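Local structure of lactaldehyde dehydrogenase (Escherichia coli, 2IMP) at residues A[305-316]-A[363-371]; A[50-61]-A[139-147]. The protein catalyses the irreversible NAD+-dependent oxidation of L-lactaldehyde to L-lactate, and also oxidises glycolaldehyde, in the breakdown of fucose and rhamnose. One frame throughout, in Å; residues are numbered along the deposited sequence.

Interaction 1 of 2, residues A[305-316]-A[363-371]; sequences LGEAMQAVQFGN and YYYPPTLLL
With chi1 at 63°, Phe-314 tucks its ring between its own backbone N and carbonyl carbon, which turns it toward Tyr-364, whose CG stands beside its backbone N (chi1 -58°) and leans back to meet it. The setting is the α/β catalytic domain of the aldehyde dehydrogenase fold: helix segment 305-310 packs on strand 368-371, nearly antiparallel to it, and the loop after the helix runs beside the residues that lead into the strand. The aromatic pair is oblique, its planes inclined at 32°, with Phe-314 CD1 3.8 Å from Tyr-364 CD2. The far side of the Phe-314 ring leans on the prolines, CE2 lying 4.0 Å from Pro-366 CB. Flat rings and prolines suit this place because they fill the space between two loops that share no hydrogen bond. Tyr-364 also packs along Gly-315, CE2 coming 3.4 Å from Gly-315 CA; the backbone angles there would jam a side chain against the carbonyl O of Phe-314, so glycine fits. A serine in place of Tyr-364 would probably open a gap beside Phe-314 and Gly-315, leaving the phenyl ring without its aromatic neighbour and more able to turn.

Pro-367 packs against Met-309 and Val-312, its CG 3.6 Å from Val-312 CG1. Farther along, the unbranched Met-309, bent at chi3, crosses Leu-369 at about a right angle, while Leu-389 and Val-391 of the adjoining strand complete this apolar layer. The packing is tighter than usual van der Waals contact, Met-309 CE lying 3.3 Å from Leu-369 CD2 and 3.4 Å from Leu-369 CD1.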
loop_
_atom_site.group_PDB
_atom_site.type_symbol
_atom_site.label_atom_id
_atom_site.label_comp_id
_atom_site.label_asym_id
_atom_site.label_seq_id
_atom_site.Cartn_x
_atom_site.Cartn_y
_atom_site.Cartn_z
ATOM N N LEU A 305 -7.306 28.343 -33.525
ATOM C CA LEU A 305 -6.257 27.350 -33.694
ATOM C C LEU A 305 -5.438 27.607 -34.972
ATOM O O LEU A 305 -4.215 27.453 -34.984
ATOM C CB LEU A 305 -6.859 25.937 -33.733
ATOM C CG LEU A 305 -5.878 24.762 -33.858
ATOM C CD1 LEU A 305 -4.888 24.786 -32.702
ATOM C CD2 LEU A 305 -6.641 23.447 -33.877
ATOM N N GLY A 306 -6.136 28.012 -36.030
ATOM C CA GLY A 306 -5.472 28.310 -37.286
ATOM C C GLY A 306 -4.529 29.488 -37.120
ATOM O O GLY A 306 -3.410 29.481 -37.635
ATOM N N GLU A 307 -4.982 30.510 -36.400
ATOM C CA GLU A 307 -4.151 31.683 -36.159
ATOM C C GLU A 307 -2.912 31.355 -35.307
ATOM O O GLU A 307 -1.823 31.879 -35.543
ATOM C CB GLU A 307 -4.968 32.782 -35.474
ATOM C CG GLU A 307 -6.071 33.363 -36.344
ATOM C CD GLU A 307 -6.964 34.326 -35.587
ATOM O OE1 GLU A 307 -6.436 35.305 -35.015
ATOM O OE2 GLU A 307 -8.196 34.102 -35.567
ATOM N N ALA A 308 -3.099 30.480 -34.323
ATOM C CA ALA A 308 -2.000 30.070 -33.463
ATOM C C ALA A 308 -0.894 29.340 -34.240
ATOM O O ALA A 308 0.290 29.559 -34.007
ATOM C CB ALA A 308 -2.521 29.180 -32.336
ATOM N N MET A 309 -1.301 28.486 -35.172
ATOM C CA MET A 309 -0.341 27.733 -35.970
ATOM C C MET A 309 0.432 28.565 -37.011
ATOM O O MET A 309 1.541 28.194 -37.409
ATOM C CB MET A 309 -1.037 26.562 -36.659
ATOM C CG MET A 309 -1.477 25.477 -35.702
ATOM S SD MET A 309 -2.246 24.125 -36.579
ATOM C CE MET A 309 -3.934 24.611 -36.459
ATOM N N GLN A 310 -0.163 29.668 -37.459
ATOM C CA GLN A 310 0.521 30.533 -38.411
ATOM C C GLN A 310 1.752 31.203 -37.780
ATOM O O GLN A 310 2.769 31.418 -38.440
ATOM C CB GLN A 310 -0.416 31.625 -38.939
ATOM C CG GLN A 310 -1.119 31.284 -40.239
ATOM C CD GLN A 310 -1.593 32.527 -40.983
ATOM O OE1 GLN A 310 -0.786 33.339 -41.440
ATOM N NE2 GLN A 310 -2.908 32.681 -41.102
ATOM N N ALA A 311 1.624 31.518 -36.494
ATOM C CA ALA A 311 2.688 32.150 -35.725
ATOM C C ALA A 311 3.872 31.210 -35.425
ATOM O O ALA A 311 4.946 31.657 -35.018
ATOM C CB ALA A 311 2.122 32.694 -34.423
ATOM N N VAL A 312 3.650 29.913 -35.617
ATOM C CA VAL A 312 4.692 28.922 -35.385
ATOM C C VAL A 312 5.794 28.951 -36.456
ATOM O O VAL A 312 5.575 28.540 -37.592
ATOM C CB VAL A 312 4.097 27.491 -35.328
ATOM C CG1 VAL A 312 5.210 26.459 -35.251
ATOM C CG2 VAL A 312 3.189 27.358 -34.121
ATOM N N GLN A 313 6.964 29.456 -36.082
ATOM C CA GLN A 313 8.097 29.537 -36.994
ATOM C C GLN A 313 9.020 28.303 -36.915
ATOM O O GLN A 313 9.273 27.779 -35.831
ATOM C CB GLN A 313 8.937 30.776 -36.677
ATOM C CG GLN A 313 8.157 32.077 -36.555
ATOM C CD GLN A 313 8.103 32.869 -37.847
ATOM O OE1 GLN A 313 7.456 32.464 -38.814
ATOM N NE2 GLN A 313 8.791 34.006 -37.869
ATOM N N PHE A 314 9.511 27.847 -38.060
ATOM C CA PHE A 314 10.412 26.708 -38.069
ATOM C C PHE A 314 11.801 27.051 -38.628
ATOM O O PHE A 314 11.944 28.001 -39.400
ATOM C CB PHE A 314 9.791 25.545 -38.853
ATOM C CG PHE A 314 9.563 25.835 -40.311
ATOM C CD1 PHE A 314 10.623 25.828 -41.213
ATOM C CD2 PHE A 314 8.283 26.109 -40.784
ATOM C CE1 PHE A 314 10.409 26.078 -42.569
ATOM C CE2 PHE A 314 8.059 26.361 -42.136
ATOM C CZ PHE A 314 9.123 26.348 -43.029
ATOM N N GLY A 315 12.810 26.293 -38.217
ATOM C CA GLY A 315 14.158 26.546 -38.692
ATOM C C GLY A 315 15.232 25.881 -37.850
ATOM O O GLY A 315 14.939 25.048 -36.988
ATOM N N ASN A 316 16.482 26.246 -38.113
ATOM C CA ASN A 316 17.625 25.701 -37.390
ATOM C C ASN A 316 17.660 26.120 -35.892
ATOM O O ASN A 316 17.898 27.285 -35.572
ATOM C CB ASN A 316 18.915 26.153 -38.076
ATOM C CG ASN A 316 20.137 25.447 -37.541
ATOM O OD1 ASN A 316 20.237 25.176 -36.346
ATOM N ND2 ASN A 316 21.087 25.158 -38.422
ATOM N N TYR A 363 15.486 18.692 -42.853
ATOM C CA TYR A 363 14.177 18.097 -43.088
ATOM C C TYR A 363 13.019 18.874 -42.447
ATOM O O TYR A 363 12.508 18.494 -41.394
ATOM C CB TYR A 363 14.167 16.654 -42.580
ATOM C CG TYR A 363 15.465 15.939 -42.844
ATOM C CD1 TYR A 363 16.450 15.857 -41.859
ATOM C CD2 TYR A 363 15.744 15.408 -44.099
ATOM C CE1 TYR A 363 17.682 15.274 -42.121
ATOM C CE2 TYR A 363 16.975 14.826 -44.374
ATOM C CZ TYR A 363 17.940 14.763 -43.382
ATOM O OH TYR A 363 19.170 14.215 -43.660
ATOM N N TYR A 364 12.607 19.955 -43.099
ATOM C CA TYR A 364 11.533 20.771 -42.565
ATOM C C TYR A 364 10.145 20.567 -43.185
ATOM O O TYR A 364 10.001 20.415 -44.399
ATOM C CB TYR A 364 11.893 22.254 -42.677
ATOM C CG TYR A 364 13.169 22.625 -41.973
ATOM C CD1 TYR A 364 14.405 22.480 -42.602
ATOM C CD2 TYR A 364 13.144 23.106 -40.664
ATOM C CE1 TYR A 364 15.585 22.802 -41.943
ATOM C CE2 TYR A 364 14.316 23.429 -39.998
ATOM C CZ TYR A 364 15.529 23.278 -40.638
ATOM O OH TYR A 364 16.683 23.605 -39.970
ATOM N N TYR A 365 9.140 20.551 -42.321
ATOM C CA TYR A 365 7.756 20.442 -42.743
ATOM C C TYR A 365 6.908 21.500 -42.017
ATOM O O TYR A 365 6.900 21.559 -40.790
ATOM C CB TYR A 365 7.187 19.050 -42.466
ATOM C CG TYR A 365 5.932 18.782 -43.267
ATOM C CD1 TYR A 365 6.008 18.429 -44.615
ATOM C CD2 TYR A 365 4.667 18.958 -42.704
ATOM C CE1 TYR A 365 4.858 18.263 -45.384
ATOM C CE2 TYR A 365 3.510 18.795 -43.464
ATOM C CZ TYR A 365 3.616 18.452 -44.805
ATOM O OH TYR A 365 2.484 18.329 -45.573
ATOM N N PRO A 366 6.194 22.339 -42.770
ATOM C CA PRO A 366 5.364 23.393 -42.183
ATOM C C PRO A 366 4.179 22.936 -41.311
ATOM O O PRO A 366 3.556 21.906 -41.574
ATOM C CB PRO A 366 4.901 24.174 -43.406
ATOM C CG PRO A 366 4.715 23.087 -44.414
ATOM C CD PRO A 366 5.975 22.259 -44.226
ATOM N N PRO A 367 3.873 23.706 -40.255
ATOM C CA PRO A 367 2.754 23.352 -39.389
ATOM C C PRO A 367 1.537 23.192 -40.320
ATOM O O PRO A 367 1.180 24.111 -41.058
ATOM C CB PRO A 367 2.639 24.564 -38.472
ATOM C CG PRO A 367 4.062 24.978 -38.315
ATOM C CD PRO A 367 4.585 24.887 -39.734
ATOM N N THR A 368 0.923 22.020 -40.286
ATOM C CA THR A 368 -0.207 21.754 -41.154
ATOM C C THR A 368 -1.535 21.494 -40.437
ATOM O O THR A 368 -1.611 20.694 -39.507
ATOM C CB THR A 368 0.110 20.563 -42.070
ATOM O OG1 THR A 368 1.281 20.862 -42.839
ATOM C CG2 THR A 368 -1.054 20.270 -43.001
ATOM N N LEU A 369 -2.569 22.198 -40.879
ATOM C CA LEU A 369 -3.899 22.047 -40.318
ATOM C C LEU A 369 -4.889 21.437 -41.325
ATOM O O LEU A 369 -5.139 22.013 -42.385
ATOM C CB LEU A 369 -4.425 23.402 -39.845
ATOM C CG LEU A 369 -5.849 23.410 -39.287
ATOM C CD1 LEU A 369 -5.945 22.455 -38.108
ATOM C CD2 LEU A 369 -6.223 24.821 -38.869
ATOM N N LEU A 370 -5.427 20.270 -40.991
ATOM C CA LEU A 370 -6.373 19.600 -41.868
ATOM C C LEU A 370 -7.812 19.580 -41.330
ATOM O O LEU A 370 -8.058 19.160 -40.198
ATOM C CB LEU A 370 -5.904 18.169 -42.144
ATOM C CG LEU A 370 -4.496 18.039 -42.737
ATOM C CD1 LEU A 370 -4.154 16.570 -42.934
ATOM C CD2 LEU A 370 -4.423 18.787 -44.058
ATOM N N LEU A 371 -8.747 20.054 -42.147
ATOM C CA LEU A 371 -10.147 20.079 -41.756
ATOM C C LEU A 371 -11.018 19.075 -42.544
ATOM O O LEU A 371 -10.527 18.381 -43.430
ATOM C CB LEU A 371 -10.708 21.498 -41.906
ATOM C CG LEU A 371 -9.928 22.626 -41.210
ATOM C CD1 LEU A 371 -10.748 23.917 -41.262
ATOM C CD2 LEU A 371 -9.630 22.254 -39.760
#

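Interaction 2 of 2, residues A[50-61]-A[139-147]; sequences IDAAERAQPEWE and FKRALGVTT
Glu-61 OE1 accepts two hydrogen bonds, one from Gln-57 NE2 at 2.9 Å and one from a water that also donates to Ala-142 O, so the carboxylate is tied to the strand through solvent. The contact places helix 43-62 against the long strand 134-149 where it bends: 145-147 belongs to the Rossmann-type sheet of the NAD-binding domain, while 139-142 runs out to pair with strand 470-478, as in the oligomerisation arm of this family. The other carboxylate oxygen binds directly: Ala-142 N donates to Glu-61 OE2 over 3.0 Å in a nearly straight bond (168°), approaching from above the carboxylate plane. Glutamate suits the place because one extended side chain can reach a strand N-H with one oxygen and hold a water with the other. The small methyl of alanine suits a place so close to the carboxylate, Ala-142 CB lying 3.4 Å from Glu-61 OE2.

Gln-57 faces the bend from the helix. CG, anti to the backbone N (chi1 -162°), lies 3.6 Å from Gly-144 O, and the bend at chi2 (-80°) then swings the amide toward Glu-61, with OE1 in the amide plane. Gly-170 O is a second acceptor for NE2 of this buried glutamine. Gly-144 adopts backbone angles at which a side chain would collide with the carbonyl O of Leu-143.

Past the bend the chemistry turns apolar. The branched Val-145 lies against the helix, CG1 meeting Ala-53 CB at 4.0 Å, where a small residue lets strand and helix approach. The second methyl, Val-145 CG2, rests 3.5 Å from Glu-54 CA.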
loop_
_atom_site.group_PDB
_atom_site.type_symbol
_atom_site.label_atom_id
_atom_site.label_comp_id
_atom_site.label_asym_id
_atom_site.label_seq_id
_atom_site.Cartn_x
_atom_site.Cartn_y
_atom_site.Cartn_z
ATOM N N ILE A 50 26.844 -7.057 -21.626
ATOM C CA ILE A 50 25.955 -7.870 -20.817
ATOM C C ILE A 50 26.732 -8.758 -19.827
ATOM O O ILE A 50 26.357 -8.871 -18.657
ATOM C CB ILE A 50 25.043 -8.745 -21.709
ATOM C CG1 ILE A 50 24.047 -7.841 -22.443
ATOM C CG2 ILE A 50 24.307 -9.779 -20.863
ATOM C CD1 ILE A 50 23.162 -8.564 -23.435
ATOM N N ASP A 51 27.819 -9.366 -20.300
ATOM C CA ASP A 51 28.636 -10.192 -19.418
ATOM C C ASP A 51 29.249 -9.364 -18.280
ATOM O O ASP A 51 29.367 -9.832 -17.146
ATOM C CB ASP A 51 29.756 -10.900 -20.196
ATOM C CG ASP A 51 29.229 -11.981 -21.123
ATOM O OD1 ASP A 51 28.182 -12.581 -20.803
ATOM O OD2 ASP A 51 29.869 -12.243 -22.163
ATOM N N ALA A 52 29.648 -8.140 -18.607
ATOM C CA ALA A 52 30.203 -7.245 -17.604
ATOM C C ALA A 52 29.124 -6.856 -16.565
ATOM O O ALA A 52 29.372 -6.825 -15.360
ATOM C CB ALA A 52 30.763 -5.988 -18.278
ATOM N N ALA A 53 27.927 -6.567 -17.064
ATOM C CA ALA A 53 26.816 -6.218 -16.194
ATOM C C ALA A 53 26.470 -7.376 -15.239
ATOM O O ALA A 53 26.138 -7.162 -14.070
ATOM C CB ALA A 53 25.600 -5.848 -17.027
ATOM N N GLU A 54 26.561 -8.594 -15.761
ATOM C CA GLU A 54 26.294 -9.780 -14.965
ATOM C C GLU A 54 27.319 -9.958 -13.831
ATOM O O GLU A 54 26.952 -10.242 -12.691
ATOM C CB GLU A 54 26.291 -11.024 -15.858
ATOM C CG GLU A 54 25.993 -12.322 -15.122
ATOM C CD GLU A 54 26.050 -13.527 -16.045
ATOM O OE1 GLU A 54 27.148 -13.837 -16.553
ATOM O OE2 GLU A 54 24.999 -14.160 -16.273
ATOM N N ARG A 55 28.599 -9.777 -14.157
ATOM C CA ARG A 55 29.644 -9.899 -13.148
ATOM C C ARG A 55 29.497 -8.889 -11.992
ATOM O O ARG A 55 29.788 -9.204 -10.843
ATOM C CB ARG A 55 31.040 -9.715 -13.769
ATOM C CG ARG A 55 31.497 -10.820 -14.726
ATOM C CD ARG A 55 33.017 -10.769 -14.932
ATOM N NE ARG A 55 33.476 -9.542 -15.589
ATOM C CZ ARG A 55 33.413 -9.323 -16.900
ATOM N NH1 ARG A 55 32.909 -10.248 -17.711
ATOM N NH2 ARG A 55 33.861 -8.184 -17.406
ATOM N N ALA A 56 29.036 -7.683 -12.313
ATOM C CA ALA A 56 28.886 -6.630 -11.312
ATOM C C ALA A 56 27.574 -6.637 -10.509
ATOM O O ALA A 56 27.510 -6.068 -9.419
ATOM C CB ALA A 56 29.042 -5.274 -11.978
ATOM N N GLN A 57 26.547 -7.281 -11.052
ATOM C CA GLN A 57 25.240 -7.281 -10.410
ATOM C C GLN A 57 25.158 -7.766 -8.931
ATOM O O GLN A 57 24.567 -7.084 -8.099
ATOM C CB GLN A 57 24.237 -8.036 -11.292
ATOM C CG GLN A 57 22.781 -7.751 -10.965
ATOM C CD GLN A 57 22.300 -8.533 -9.755
ATOM O OE1 GLN A 57 22.736 -9.652 -9.534
ATOM N NE2 GLN A 57 21.386 -7.953 -8.983
ATOM N N PRO A 58 25.740 -8.935 -8.599
ATOM C CA PRO A 58 25.681 -9.419 -7.212
ATOM C C PRO A 58 26.219 -8.382 -6.193
ATOM O O PRO A 58 25.561 -8.088 -5.194
ATOM C CB PRO A 58 26.534 -10.684 -7.252
ATOM C CG PRO A 58 26.273 -11.202 -8.643
ATOM C CD PRO A 58 26.362 -9.942 -9.480
ATOM N N GLU A 59 27.415 -7.859 -6.455
ATOM C CA GLU A 59 28.015 -6.847 -5.590
ATOM C C GLU A 59 27.166 -5.557 -5.510
ATOM O O GLU A 59 27.053 -4.939 -4.450
ATOM C CB GLU A 59 29.398 -6.450 -6.100
ATOM C CG GLU A 59 30.542 -7.364 -5.743
ATOM C CD GLU A 59 31.869 -6.816 -6.264
ATOM O OE1 GLU A 59 32.068 -6.802 -7.503
ATOM O OE2 GLU A 59 32.703 -6.384 -5.436
ATOM N N TRP A 60 26.607 -5.161 -6.652
ATOM C CA TRP A 60 25.775 -3.968 -6.715
ATOM C C TRP A 60 24.482 -4.151 -5.896
ATOM O O TRP A 60 24.144 -3.312 -5.061
ATOM C CB TRP A 60 25.468 -3.625 -8.186
ATOM C CG TRP A 60 24.625 -2.379 -8.398
ATOM C CD1 TRP A 60 23.327 -2.328 -8.827
ATOM C CD2 TRP A 60 25.032 -1.021 -8.185
ATOM N NE1 TRP A 60 22.901 -1.021 -8.894
ATOM C CE2 TRP A 60 23.918 -0.201 -8.505
ATOM C CE3 TRP A 60 26.215 -0.416 -7.752
ATOM C CZ2 TRP A 60 23.970 1.199 -8.408
ATOM C CZ3 TRP A 60 26.263 0.983 -7.658
ATOM C CH2 TRP A 60 25.141 1.768 -7.984
ATOM N N GLU A 61 23.780 -5.258 -6.122
ATOM C CA GLU A 61 22.574 -5.505 -5.345
ATOM C C GLU A 61 22.882 -5.659 -3.837
ATOM O O GLU A 61 22.071 -5.291 -2.990
ATOM C CB GLU A 61 21.818 -6.750 -5.849
ATOM C CG GLU A 61 20.548 -7.031 -5.034
ATOM C CD GLU A 61 19.585 -8.035 -5.679
ATOM O OE1 GLU A 61 20.011 -8.823 -6.557
ATOM O OE2 GLU A 61 18.389 -8.039 -5.284
ATOM N N PHE A 139 9.606 -10.675 -0.183
ATOM C CA PHE A 139 10.680 -9.729 -0.435
ATOM C C PHE A 139 10.709 -9.204 -1.871
ATOM O O PHE A 139 10.319 -9.904 -2.808
ATOM C CB PHE A 139 12.051 -10.364 -0.179
ATOM C CG PHE A 139 12.265 -10.851 1.223
ATOM C CD1 PHE A 139 11.795 -12.097 1.621
ATOM C CD2 PHE A 139 12.992 -10.083 2.132
ATOM C CE1 PHE A 139 12.062 -12.587 2.896
ATOM C CE2 PHE A 139 13.264 -10.563 3.413
ATOM C CZ PHE A 139 12.796 -11.818 3.797
ATOM N N LYS A 140 11.177 -7.972 -2.026
ATOM C CA LYS A 140 11.329 -7.370 -3.341
ATOM C C LYS A 140 12.805 -7.449 -3.773
ATOM O O LYS A 140 13.664 -6.808 -3.169
ATOM C CB LYS A 140 10.881 -5.906 -3.311
ATOM C CG LYS A 140 9.389 -5.711 -3.092
ATOM C CD LYS A 140 8.596 -6.323 -4.239
ATOM C CE LYS A 140 7.112 -6.046 -4.091
ATOM N NZ LYS A 140 6.843 -4.589 -3.982
ATOM N N ARG A 141 13.090 -8.256 -4.787
ATOM C CA ARG A 141 14.460 -8.420 -5.260
ATOM C C ARG A 141 14.699 -7.824 -6.649
ATOM O O ARG A 141 13.756 -7.609 -7.404
ATOM C CB ARG A 141 14.829 -9.909 -5.328
ATOM C CG ARG A 141 14.496 -10.737 -4.099
ATOM C CD ARG A 141 15.292 -10.304 -2.885
ATOM N NE ARG A 141 15.221 -11.306 -1.824
ATOM C CZ ARG A 141 15.631 -11.112 -0.572
ATOM N NH1 ARG A 141 16.143 -9.943 -0.208
ATOM N NH2 ARG A 141 15.532 -12.093 0.318
ATOM N N ALA A 142 15.962 -7.565 -6.972
ATOM C CA ALA A 142 16.300 -7.054 -8.288
ATOM C C ALA A 142 16.105 -8.153 -9.360
ATOM O O ALA A 142 16.077 -9.339 -9.032
ATOM C CB ALA A 142 17.744 -6.577 -8.304
ATOM N N LEU A 143 15.945 -7.754 -10.613
ATOM C CA LEU A 143 15.797 -8.728 -11.683
ATOM C C LEU A 143 17.152 -9.333 -12.058
ATOM O O LEU A 143 17.265 -10.515 -12.368
ATOM C CB LEU A 143 15.194 -8.071 -12.927
ATOM C CG LEU A 143 13.890 -7.309 -12.722
ATOM C CD1 LEU A 143 13.383 -6.785 -14.074
ATOM C CD2 LEU A 143 12.866 -8.246 -12.069
ATOM N N GLY A 144 18.173 -8.486 -12.011
ATOM C CA GLY A 144 19.516 -8.909 -12.356
ATOM C C GLY A 144 20.024 -7.968 -13.425
ATOM O O GLY A 144 20.166 -6.772 -13.182
ATOM N N VAL A 145 20.298 -8.505 -14.607
ATOM C CA VAL A 145 20.770 -7.687 -15.718
ATOM C C VAL A 145 19.631 -7.195 -16.616
ATOM O O VAL A 145 18.830 -7.996 -17.090
ATOM C CB VAL A 145 21.760 -8.462 -16.618
ATOM C CG1 VAL A 145 22.086 -7.636 -17.865
ATOM C CG2 VAL A 145 23.037 -8.783 -15.842
ATOM N N THR A 146 19.563 -5.887 -16.835
ATOM C CA THR A 146 18.533 -5.324 -17.691
ATOM C C THR A 146 19.118 -4.508 -18.859
ATOM O O THR A 146 20.277 -4.073 -18.812
ATOM C CB THR A 146 17.542 -4.408 -16.896
ATOM O OG1 THR A 146 18.188 -3.177 -16.544
ATOM C CG2 THR A 146 17.074 -5.105 -15.609
ATOM N N THR A 147 18.324 -4.329 -19.908
ATOM C CA THR A 147 18.779 -3.561 -21.049
ATOM C C THR A 147 17.781 -2.477 -21.462
ATOM O O THR A 147 16.574 -2.605 -21.226
ATOM C CB THR A 147 19.083 -4.473 -22.272
ATOM O OG1 THR A 147 17.889 -5.150 -22.688
ATOM C CG2 THR A 147 20.133 -5.519 -21.907
HETATM O O HOH W 1 17.830 -10.435 -7.298
#

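Interactions 1 and 2 lie on opposite sides of the chain's centre, their own centres about 47 Å apart, and share no helix or strand. Each sets a helix against a sheet and is partly buried, but the settings differ: interaction 1 lies on the sheet of the catalytic domain, interaction 2 where the NAD-binding sheet passes into the arm formed with strand 470-478. Interaction 1 has no hydrogen bond between its segments and relies on aromatic rings, prolines and aliphatic chains. Interaction 2 combines a valine-centred apolar patch with a carboxylate, an amide and a water. At the arm, Ile-427 of a neighbouring subunit packs on Arg-141, whereas no other chain touches 305-316 or 363-371.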